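Side-chain contacts in catalase A (Saccharomyces cerevisiae, PDB 1A4E), which breaks down hydrogen peroxide to water and oxygen with a heme cofactor, probably protecting yeast cells from peroxide made by peroxisomal oxidases: residues G102-V107 against K235-N240; V179-S184 against R433-V438; N448-I453 against S480-K485. One frame throughout, in Å; residues are numbered along the deposited sequence.

How the contacts relate
Contact 3 lies within the C-terminal helical region, and contact 2 joins that region to the catalase core. Their centres lie 12 Å apart and they touch. Asn452 ND2 of contact 3 is probably hydrogen-bonded to Phe183 O of contact 2, at 2.9 Å, and Ile453 CG1 meets Phe183 CB at 3.6 Å. Contact 2 is the nearer of the two to the active site. There the Ile181 side chain is about 9 Å from that of Asn129 and about 12 Å from a bound heme. Contact 1 stands apart within the core sequence, its centre 24 Å from the centres of both others. Contacts 1 and 3 lie away from the annotated sites.

Contact 1 of 3, residues G102-V107 against K235-N240; sequences GSADTV and KIAGSN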
loop_
_atom_site.group_PDB
_atom_site.type_symbol
_atom_site.label_atom_id
_atom_site.label_comp_id
_atom_site.label_asym_id
_atom_site.label_seq_id
_atom_site.Cartn_x
_atom_site.Cartn_y
_atom_site.Cartn_z
ATOM N N GLY B 102 4.736 -11.514 18.048
ATOM C CA GLY B 102 4.182 -12.235 19.188
ATOM C C GLY B 102 5.207 -12.866 20.117
ATOM O O GLY B 102 4.819 -13.443 21.134
ATOM N N SER B 103 6.508 -12.769 19.796
ATOM C CA SER B 103 7.540 -13.451 20.555
ATOM C C SER B 103 7.707 -12.944 21.976
ATOM O O SER B 103 7.220 -11.870 22.327
ATOM C CB SER B 103 8.851 -13.337 19.796
ATOM O OG SER B 103 9.262 -11.987 19.645
ATOM N N ALA B 104 8.386 -13.763 22.786
ATOM C CA ALA B 104 8.593 -13.489 24.198
ATOM C C ALA B 104 9.601 -12.420 24.547
ATOM O O ALA B 104 10.548 -12.143 23.822
ATOM C CB ALA B 104 9.034 -14.741 24.915
ATOM N N ASP B 105 9.378 -11.819 25.708
ATOM C CA ASP B 105 10.255 -10.789 26.231
ATOM C C ASP B 105 11.606 -11.244 26.730
ATOM O O ASP B 105 12.608 -10.555 26.537
ATOM C CB ASP B 105 9.570 -10.062 27.376
ATOM C CG ASP B 105 8.627 -8.960 26.940
ATOM O OD1 ASP B 105 8.659 -8.550 25.784
ATOM O OD2 ASP B 105 7.867 -8.491 27.775
ATOM N N THR B 106 11.621 -12.401 27.399
ATOM C CA THR B 106 12.841 -12.904 28.006
ATOM C C THR B 106 13.533 -13.977 27.170
ATOM O O THR B 106 13.611 -15.149 27.542
ATOM C CB THR B 106 12.500 -13.421 29.451
ATOM O OG1 THR B 106 11.520 -14.443 29.336
ATOM C CG2 THR B 106 11.993 -12.305 30.359
ATOM N N VAL B 107 13.979 -13.573 25.976
ATOM C CA VAL B 107 14.785 -14.432 25.108
ATOM C C VAL B 107 16.200 -13.858 25.061
ATOM O O VAL B 107 16.441 -12.752 25.546
ATOM C CB VAL B 107 14.263 -14.506 23.633
ATOM C CG1 VAL B 107 12.922 -15.214 23.628
ATOM C CG2 VAL B 107 14.182 -13.114 23.007
ATOM N N LYS B 235 11.911 -20.237 31.262
ATOM C CA LYS B 235 10.708 -20.495 32.050
ATOM C C LYS B 235 9.714 -19.345 32.007
ATOM O O LYS B 235 8.511 -19.573 31.866
ATOM C CB LYS B 235 11.058 -20.758 33.506
ATOM C CG LYS B 235 11.558 -22.171 33.688
ATOM C CD LYS B 235 12.124 -22.341 35.088
ATOM C CE LYS B 235 12.519 -23.794 35.341
ATOM N NZ LYS B 235 13.176 -23.912 36.630
ATOM N N ILE B 236 10.214 -18.105 32.103
ATOM C CA ILE B 236 9.362 -16.927 32.022
ATOM C C ILE B 236 8.859 -16.741 30.586
ATOM O O ILE B 236 7.749 -16.255 30.395
ATOM C CB ILE B 236 10.162 -15.686 32.514
ATOM C CG1 ILE B 236 10.499 -15.834 33.992
ATOM C CG2 ILE B 236 9.332 -14.430 32.349
ATOM C CD1 ILE B 236 11.391 -14.706 34.561
ATOM N N ALA B 237 9.594 -17.157 29.547
ATOM C CA ALA B 237 9.124 -17.029 28.171
ATOM C C ALA B 237 7.860 -17.840 27.868
ATOM O O ALA B 237 7.092 -17.498 26.959
ATOM C CB ALA B 237 10.228 -17.470 27.230
ATOM N N GLY B 238 7.618 -18.912 28.638
ATOM C CA GLY B 238 6.427 -19.729 28.476
ATOM C C GLY B 238 5.303 -19.285 29.398
ATOM O O GLY B 238 4.136 -19.216 29.012
ATOM N N SER B 239 5.684 -18.975 30.634
ATOM C CA SER B 239 4.781 -18.549 31.692
ATOM C C SER B 239 4.167 -17.157 31.507
ATOM O O SER B 239 2.990 -16.919 31.776
ATOM C CB SER B 239 5.593 -18.645 32.977
ATOM O OG SER B 239 4.942 -18.103 34.108
ATOM N N ASN B 240 4.996 -16.223 31.042
ATOM C CA ASN B 240 4.616 -14.840 30.831
ATOM C C ASN B 240 5.460 -14.230 29.707
ATOM O O ASN B 240 6.500 -13.615 29.959
ATOM C CB ASN B 240 4.810 -14.062 32.140
ATOM C CG ASN B 240 4.319 -12.620 32.111
ATOM O OD1 ASN B 240 3.868 -12.078 31.099
ATOM N ND2 ASN B 240 4.404 -11.952 33.257
HETATM O O HOH W 1 8.970 -13.486 28.530
#
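Thr106 turns its hydroxyl in between its own backbone N and carbonyl carbon (chi1 59°), which leaves CG2 opposite the carbonyl carbon. Ile236 has CG1 opposite its carbonyl carbon (chi1 -65°), and CG2 is then left to meet the threonine. The two side chains cross at about a right angle. Thr106 CG2 lies 3.9 Å from Ile236 CG2, and Thr106 OG1 sits 3.7 Å from Ile236 CB. The hydroxyl also stands close to the helix backbone, with OG1 3.3 Å from Ala237 N. The angle there is too poor for a hydrogen bond. OG1 is instead hydrogen-bonded to the carbonyl O of Ala233, one turn earlier on helix 230-239.

Ala104 completes the apolar side. Its CB points toward the helix and rests 3.8 Å from Ala237 CB. Ala237 CB is thus shared, with the methyl of Ala104 and the hydroxyl of Thr106 both near it.

One water joins the two backbones at the end of the helix. It accepts from Thr106 N at 3.1 Å and donates to Asn240 O at 2.9 Å. Asn240 is the first residue to leave helical geometry, and its N still bonds Ile236 O at 2.8 Å.

The contact fastens the loop between strands 87-95 and 112-119 to the last turn of helix 230-239. Asp105 adds links just beyond it. Its carboxylate bonds His58 through OD1 and the backbone N of Gln245 through OD2, and its backbone is hydrogen-bonded to that of Pro241.

The chemistry is mixed. Small methyl groups allow a close approach, and polar links accompany them: the hydroxyl bonds Ala233 O, and the water bridges Thr106 N and Asn240 O.

Contact 2 of 3, residues V179-S184 against R433-V438; sequences VMILFS and RNLYRV
Helix 176-182 of the catalase core packs here against helix 430-440, the first helix of the C-terminal helical domain. Met180 carries most of the contact. Its chain leaves opposite the carbonyl carbon (chi1 -73°) and bends again at chi2 and chi3, and this curl carries the methyl CE over to Tyr436. CE lies 3.7 Å from Tyr436 CB and 4.0 Å from Tyr436 CD1. The approach to the ring is oblique.

Leu435 CD1 is met by both ends of the methionine chain, CB and CE. It touches Met180 CB at 3.7 Å and stands 4.1 Å from Met180 CE. Ile181 adds a looser contact, with CG1 4.3 Å from Leu435 CG. All of these touches are apolar.

Within 179-184, Ile181 O accepts from both Ser184 OG, at 2.7 Å, and Ser184 N, at 3.3 Å. Both donors come from the same face of its carbonyl plane.

Met180 also touches Leu449 and Phe472, and Tyr436 touches Leu449. The side chains therefore belong to a larger apolar layer built from several helices. Packing of a helical C-terminal domain against the heme-bearing beta-barrel domain is characteristic of the catalase fold.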
loop_
_atom_site.group_PDB
_atom_site.type_symbol
_atom_site.label_atom_id
_atom_site.label_comp_id
_atom_site.label_asym_id
_atom_site.label_seq_id
_atom_site.Cartn_x
_atom_site.Cartn_y
_atom_site.Cartn_z
ATOM N N VAL B 179 29.371 -11.293 20.005
ATOM C CA VAL B 179 28.864 -12.623 20.331
ATOM C C VAL B 179 29.165 -12.953 21.789
ATOM O O VAL B 179 28.335 -13.571 22.455
ATOM C CB VAL B 179 29.504 -13.640 19.367
ATOM C CG1 VAL B 179 29.114 -15.064 19.716
ATOM C CG2 VAL B 179 29.000 -13.351 17.961
ATOM N N MET B 180 30.316 -12.479 22.299
ATOM C CA MET B 180 30.708 -12.643 23.689
ATOM C C MET B 180 29.733 -11.956 24.633
ATOM O O MET B 180 29.337 -12.530 25.648
ATOM C CB MET B 180 32.092 -12.055 23.923
ATOM C CG MET B 180 33.262 -12.841 23.350
ATOM S SD MET B 180 33.545 -14.386 24.237
ATOM C CE MET B 180 34.336 -13.643 25.634
ATOM N N ILE B 181 29.336 -10.719 24.291
ATOM C CA ILE B 181 28.370 -9.966 25.087
ATOM C C ILE B 181 26.980 -10.602 25.006
ATOM O O ILE B 181 26.314 -10.739 26.029
ATOM C CB ILE B 181 28.330 -8.496 24.588
ATOM C CG1 ILE B 181 29.681 -7.841 24.819
ATOM C CG2 ILE B 181 27.265 -7.703 25.347
ATOM C CD1 ILE B 181 29.820 -6.499 24.090
ATOM N N LEU B 182 26.571 -11.049 23.807
ATOM C CA LEU B 182 25.268 -11.645 23.563
ATOM C C LEU B 182 25.038 -12.894 24.402
ATOM O O LEU B 182 23.988 -13.049 25.024
ATOM C CB LEU B 182 25.143 -11.992 22.073
ATOM C CG LEU B 182 23.893 -12.729 21.598
ATOM C CD1 LEU B 182 22.693 -11.823 21.716
ATOM C CD2 LEU B 182 24.074 -13.174 20.169
ATOM N N PHE B 183 26.047 -13.766 24.442
ATOM C CA PHE B 183 25.925 -15.008 25.177
ATOM C C PHE B 183 26.296 -14.955 26.643
ATOM O O PHE B 183 26.276 -15.979 27.324
ATOM C CB PHE B 183 26.739 -16.066 24.461
ATOM C CG PHE B 183 25.977 -16.640 23.274
ATOM C CD1 PHE B 183 25.067 -17.681 23.471
ATOM C CD2 PHE B 183 26.176 -16.119 21.994
ATOM C CE1 PHE B 183 24.357 -18.197 22.386
ATOM C CE2 PHE B 183 25.461 -16.642 20.913
ATOM C CZ PHE B 183 24.552 -17.679 21.107
ATOM N N SER B 184 26.632 -13.770 27.159
ATOM C CA SER B 184 26.787 -13.625 28.596
ATOM C C SER B 184 25.379 -13.432 29.166
ATOM O O SER B 184 24.406 -13.370 28.404
ATOM C CB SER B 184 27.655 -12.414 28.914
ATOM O OG SER B 184 27.010 -11.179 28.643
ATOM N N ARG B 433 38.665 -10.725 24.184
ATOM C CA ARG B 433 39.448 -11.393 25.207
ATOM C C ARG B 433 39.541 -10.594 26.505
ATOM O O ARG B 433 39.450 -11.184 27.583
ATOM C CB ARG B 433 40.830 -11.663 24.648
ATOM C CG ARG B 433 41.589 -12.675 25.483
ATOM C CD ARG B 433 42.951 -12.886 24.876
ATOM N NE ARG B 433 42.838 -13.376 23.517
ATOM C CZ ARG B 433 43.549 -12.845 22.529
ATOM N NH1 ARG B 433 44.399 -11.834 22.725
ATOM N NH2 ARG B 433 43.395 -13.355 21.318
ATOM N N ASN B 434 39.696 -9.268 26.447
ATOM C CA ASN B 434 39.724 -8.484 27.690
ATOM C C ASN B 434 38.326 -8.439 28.313
ATOM O O ASN B 434 38.221 -8.274 29.519
ATOM C CB ASN B 434 40.192 -7.058 27.397
ATOM C CG ASN B 434 41.596 -7.002 26.795
ATOM O OD1 ASN B 434 42.553 -7.449 27.424
ATOM N ND2 ASN B 434 41.780 -6.474 25.599
ATOM N N LEU B 435 37.269 -8.646 27.503
ATOM C CA LEU B 435 35.900 -8.744 28.008
ATOM C C LEU B 435 35.767 -10.057 28.778
ATOM O O LEU B 435 35.118 -10.077 29.825
ATOM C CB LEU B 435 34.884 -8.694 26.828
ATOM C CG LEU B 435 33.337 -8.705 26.958
ATOM C CD1 LEU B 435 32.816 -10.130 27.006
ATOM C CD2 LEU B 435 32.923 -7.920 28.191
ATOM N N TYR B 436 36.391 -11.142 28.282
ATOM C CA TYR B 436 36.381 -12.431 28.960
ATOM C C TYR B 436 37.052 -12.331 30.331
ATOM O O TYR B 436 36.558 -12.897 31.308
ATOM C CB TYR B 436 37.110 -13.480 28.109
ATOM C CG TYR B 436 37.009 -14.888 28.691
ATOM C CD1 TYR B 436 35.754 -15.460 28.916
ATOM C CD2 TYR B 436 38.169 -15.604 29.007
ATOM C CE1 TYR B 436 35.650 -16.742 29.456
ATOM C CE2 TYR B 436 38.069 -16.887 29.549
ATOM C CZ TYR B 436 36.809 -17.443 29.768
ATOM O OH TYR B 436 36.705 -18.715 30.283
ATOM N N ARG B 437 38.157 -11.574 30.406
ATOM C CA ARG B 437 38.866 -11.330 31.655
ATOM C C ARG B 437 38.040 -10.489 32.622
ATOM O O ARG B 437 38.081 -10.747 33.827
ATOM C CB ARG B 437 40.188 -10.629 31.366
ATOM C CG ARG B 437 41.118 -11.539 30.586
ATOM C CD ARG B 437 42.364 -10.792 30.166
ATOM N NE ARG B 437 43.191 -11.632 29.315
ATOM C CZ ARG B 437 44.004 -11.120 28.381
ATOM N NH1 ARG B 437 44.104 -9.805 28.169
ATOM N NH2 ARG B 437 44.733 -11.948 27.636
ATOM N N VAL B 438 37.263 -9.510 32.115
ATOM C CA VAL B 438 36.380 -8.686 32.943
ATOM C C VAL B 438 35.244 -9.552 33.481
ATOM O O VAL B 438 34.747 -9.311 34.583
ATOM C CB VAL B 438 35.817 -7.493 32.106
ATOM C CG1 VAL B 438 34.778 -6.669 32.863
ATOM C CG2 VAL B 438 36.965 -6.539 31.824
#

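Contact 3 of 3, residues N448-I453 against S480-K485; sequences NLAYNI and SEAIKK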
loop_
_atom_site.group_PDB
_atom_site.type_symbol
_atom_site.label_atom_id
_atom_site.label_comp_id
_atom_site.label_asym_id
_atom_site.label_seq_id
_atom_site.Cartn_x
_atom_site.Cartn_y
_atom_site.Cartn_z
ATOM N N ASN B 448 28.856 -19.522 33.086
ATOM C CA ASN B 448 27.601 -19.209 32.425
ATOM C C ASN B 448 27.815 -18.852 30.973
ATOM O O ASN B 448 27.011 -19.295 30.167
ATOM C CB ASN B 448 26.890 -18.050 33.112
ATOM C CG ASN B 448 26.218 -18.454 34.417
ATOM O OD1 ASN B 448 26.130 -19.626 34.773
ATOM N ND2 ASN B 448 25.710 -17.492 35.176
ATOM N N LEU B 449 28.877 -18.122 30.592
ATOM C CA LEU B 449 29.134 -17.818 29.184
ATOM C C LEU B 449 29.311 -19.095 28.364
ATOM O O LEU B 449 28.678 -19.262 27.321
ATOM C CB LEU B 449 30.398 -16.960 29.030
ATOM C CG LEU B 449 30.865 -16.612 27.606
ATOM C CD1 LEU B 449 29.885 -15.663 26.948
ATOM C CD2 LEU B 449 32.213 -15.938 27.652
ATOM N N ALA B 450 30.137 -20.014 28.886
ATOM C CA ALA B 450 30.417 -21.277 28.228
ATOM C C ALA B 450 29.203 -22.176 28.108
ATOM O O ALA B 450 29.035 -22.850 27.095
ATOM C CB ALA B 450 31.483 -22.023 28.994
ATOM N N TYR B 451 28.352 -22.159 29.140
ATOM C CA TYR B 451 27.123 -22.932 29.154
ATOM C C TYR B 451 26.103 -22.367 28.165
ATOM O O TYR B 451 25.494 -23.132 27.417
ATOM C CB TYR B 451 26.555 -22.931 30.575
ATOM C CG TYR B 451 25.210 -23.636 30.702
ATOM C CD1 TYR B 451 25.125 -25.035 30.716
ATOM C CD2 TYR B 451 24.048 -22.862 30.782
ATOM C CE1 TYR B 451 23.876 -25.652 30.811
ATOM C CE2 TYR B 451 22.802 -23.477 30.871
ATOM C CZ TYR B 451 22.726 -24.864 30.890
ATOM O OH TYR B 451 21.485 -25.454 30.984
ATOM N N ASN B 452 25.933 -21.032 28.156
ATOM C CA ASN B 452 24.997 -20.338 27.273
ATOM C C ASN B 452 25.347 -20.550 25.811
ATOM O O ASN B 452 24.454 -20.726 24.985
ATOM C CB ASN B 452 24.991 -18.834 27.568
ATOM C CG ASN B 452 24.442 -18.474 28.947
ATOM O OD1 ASN B 452 23.771 -19.268 29.604
ATOM N ND2 ASN B 452 24.722 -17.279 29.462
ATOM N N ILE B 453 26.644 -20.583 25.481
ATOM C CA ILE B 453 27.054 -20.854 24.115
ATOM C C ILE B 453 26.878 -22.343 23.843
ATOM O O ILE B 453 26.341 -22.719 22.808
ATOM C CB ILE B 453 28.530 -20.454 23.897
ATOM C CG1 ILE B 453 28.746 -18.997 24.245
ATOM C CG2 ILE B 453 28.890 -20.637 22.426
ATOM C CD1 ILE B 453 30.215 -18.545 24.309
ATOM N N SER B 480 36.994 -22.343 24.904
ATOM C CA SER B 480 36.633 -23.261 23.841
ATOM C C SER B 480 36.387 -24.686 24.330
ATOM O O SER B 480 35.457 -25.353 23.871
ATOM C CB SER B 480 37.740 -23.240 22.814
ATOM O OG SER B 480 37.475 -24.152 21.764
ATOM N N GLU B 481 37.216 -25.133 25.289
ATOM C CA GLU B 481 37.098 -26.454 25.894
ATOM C C GLU B 481 35.813 -26.592 26.693
ATOM O O GLU B 481 35.160 -27.631 26.640
ATOM C CB GLU B 481 38.267 -26.742 26.845
ATOM C CG GLU B 481 39.663 -26.951 26.245
ATOM C CD GLU B 481 39.793 -28.099 25.248
ATOM O OE1 GLU B 481 39.227 -29.177 25.465
ATOM O OE2 GLU B 481 40.476 -27.906 24.244
ATOM N N ALA B 482 35.453 -25.540 27.437
ATOM C CA ALA B 482 34.237 -25.522 28.231
ATOM C C ALA B 482 32.968 -25.504 27.380
ATOM O O ALA B 482 31.967 -26.109 27.765
ATOM C CB ALA B 482 34.252 -24.300 29.135
ATOM N N ILE B 483 32.999 -24.844 26.211
ATOM C CA ILE B 483 31.867 -24.805 25.286
ATOM C C ILE B 483 31.665 -26.183 24.689
ATOM O O ILE B 483 30.529 -26.646 24.601
ATOM C CB ILE B 483 32.121 -23.774 24.146
ATOM C CG1 ILE B 483 32.090 -22.374 24.738
ATOM C CG2 ILE B 483 31.071 -23.898 23.038
ATOM C CD1 ILE B 483 32.669 -21.323 23.777
ATOM N N LYS B 484 32.772 -26.827 24.295
ATOM C CA LYS B 484 32.748 -28.166 23.718
ATOM C C LYS B 484 32.192 -29.206 24.693
ATOM O O LYS B 484 31.449 -30.110 24.309
ATOM C CB LYS B 484 34.170 -28.535 23.292
ATOM C CG LYS B 484 34.275 -29.856 22.524
ATOM C CD LYS B 484 35.709 -30.369 22.428
ATOM C CE LYS B 484 36.289 -30.568 23.832
ATOM N NZ LYS B 484 37.592 -31.199 23.781
ATOM N N LYS B 485 32.524 -29.037 25.979
ATOM C CA LYS B 485 32.063 -29.903 27.051
ATOM C C LYS B 485 30.559 -29.785 27.296
ATOM O O LYS B 485 29.904 -30.784 27.607
ATOM C CB LYS B 485 32.865 -29.540 28.296
ATOM C CG LYS B 485 32.539 -30.290 29.574
ATOM C CD LYS B 485 33.506 -29.800 30.635
ATOM C CE LYS B 485 33.082 -30.258 32.017
ATOM N NZ LYS B 485 34.055 -29.789 32.987
#
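Asn452 ND2 is gripped by two acceptors, Phe183 O and Asp185 OD1. This amide ties helix 445-457 to the turn that follows helix 176-182. Another side of the same helix packs on helix 477-487, the last helix of the C-terminal helical domain of the catalase fold. The axes of the two short segments come within 8.0 Å and cross at -46°.

Small residues make this approach possible. Ala450 and Ala482 both direct CB at the opposite helix, and the two methyls meet at 3.6 Å. Ala450 also makes room for Ile483, whose CG1 lies over its backbone, 3.9 Å from Ala450 O. The backbones are close as well, with Ala450 CA 4.8 Å from Ile483 CA.

One turn further along, Ile453 takes over from Ala450. In Ile453 and Ile483 alike, CG2 lies opposite the backbone N, and CG1 lies opposite the carbonyl carbon (chi1 -57° and -69°). The two CG2 methyls come to 4.0 Å of each other. Phe472 of helix 462-473 touches both isoleucines, so a third helix joins the buried cluster.

Polar side chains of 480-485 point to other partners: Lys484 and Glu481 form a salt bridge along their own helix, and Ser480 OG bonds Tyr469 O. The interface itself is wholly apolar in its side chains. At the isoleucine tips, Ile453 CD1 and Ile483 CD1 meet at 3.7 Å.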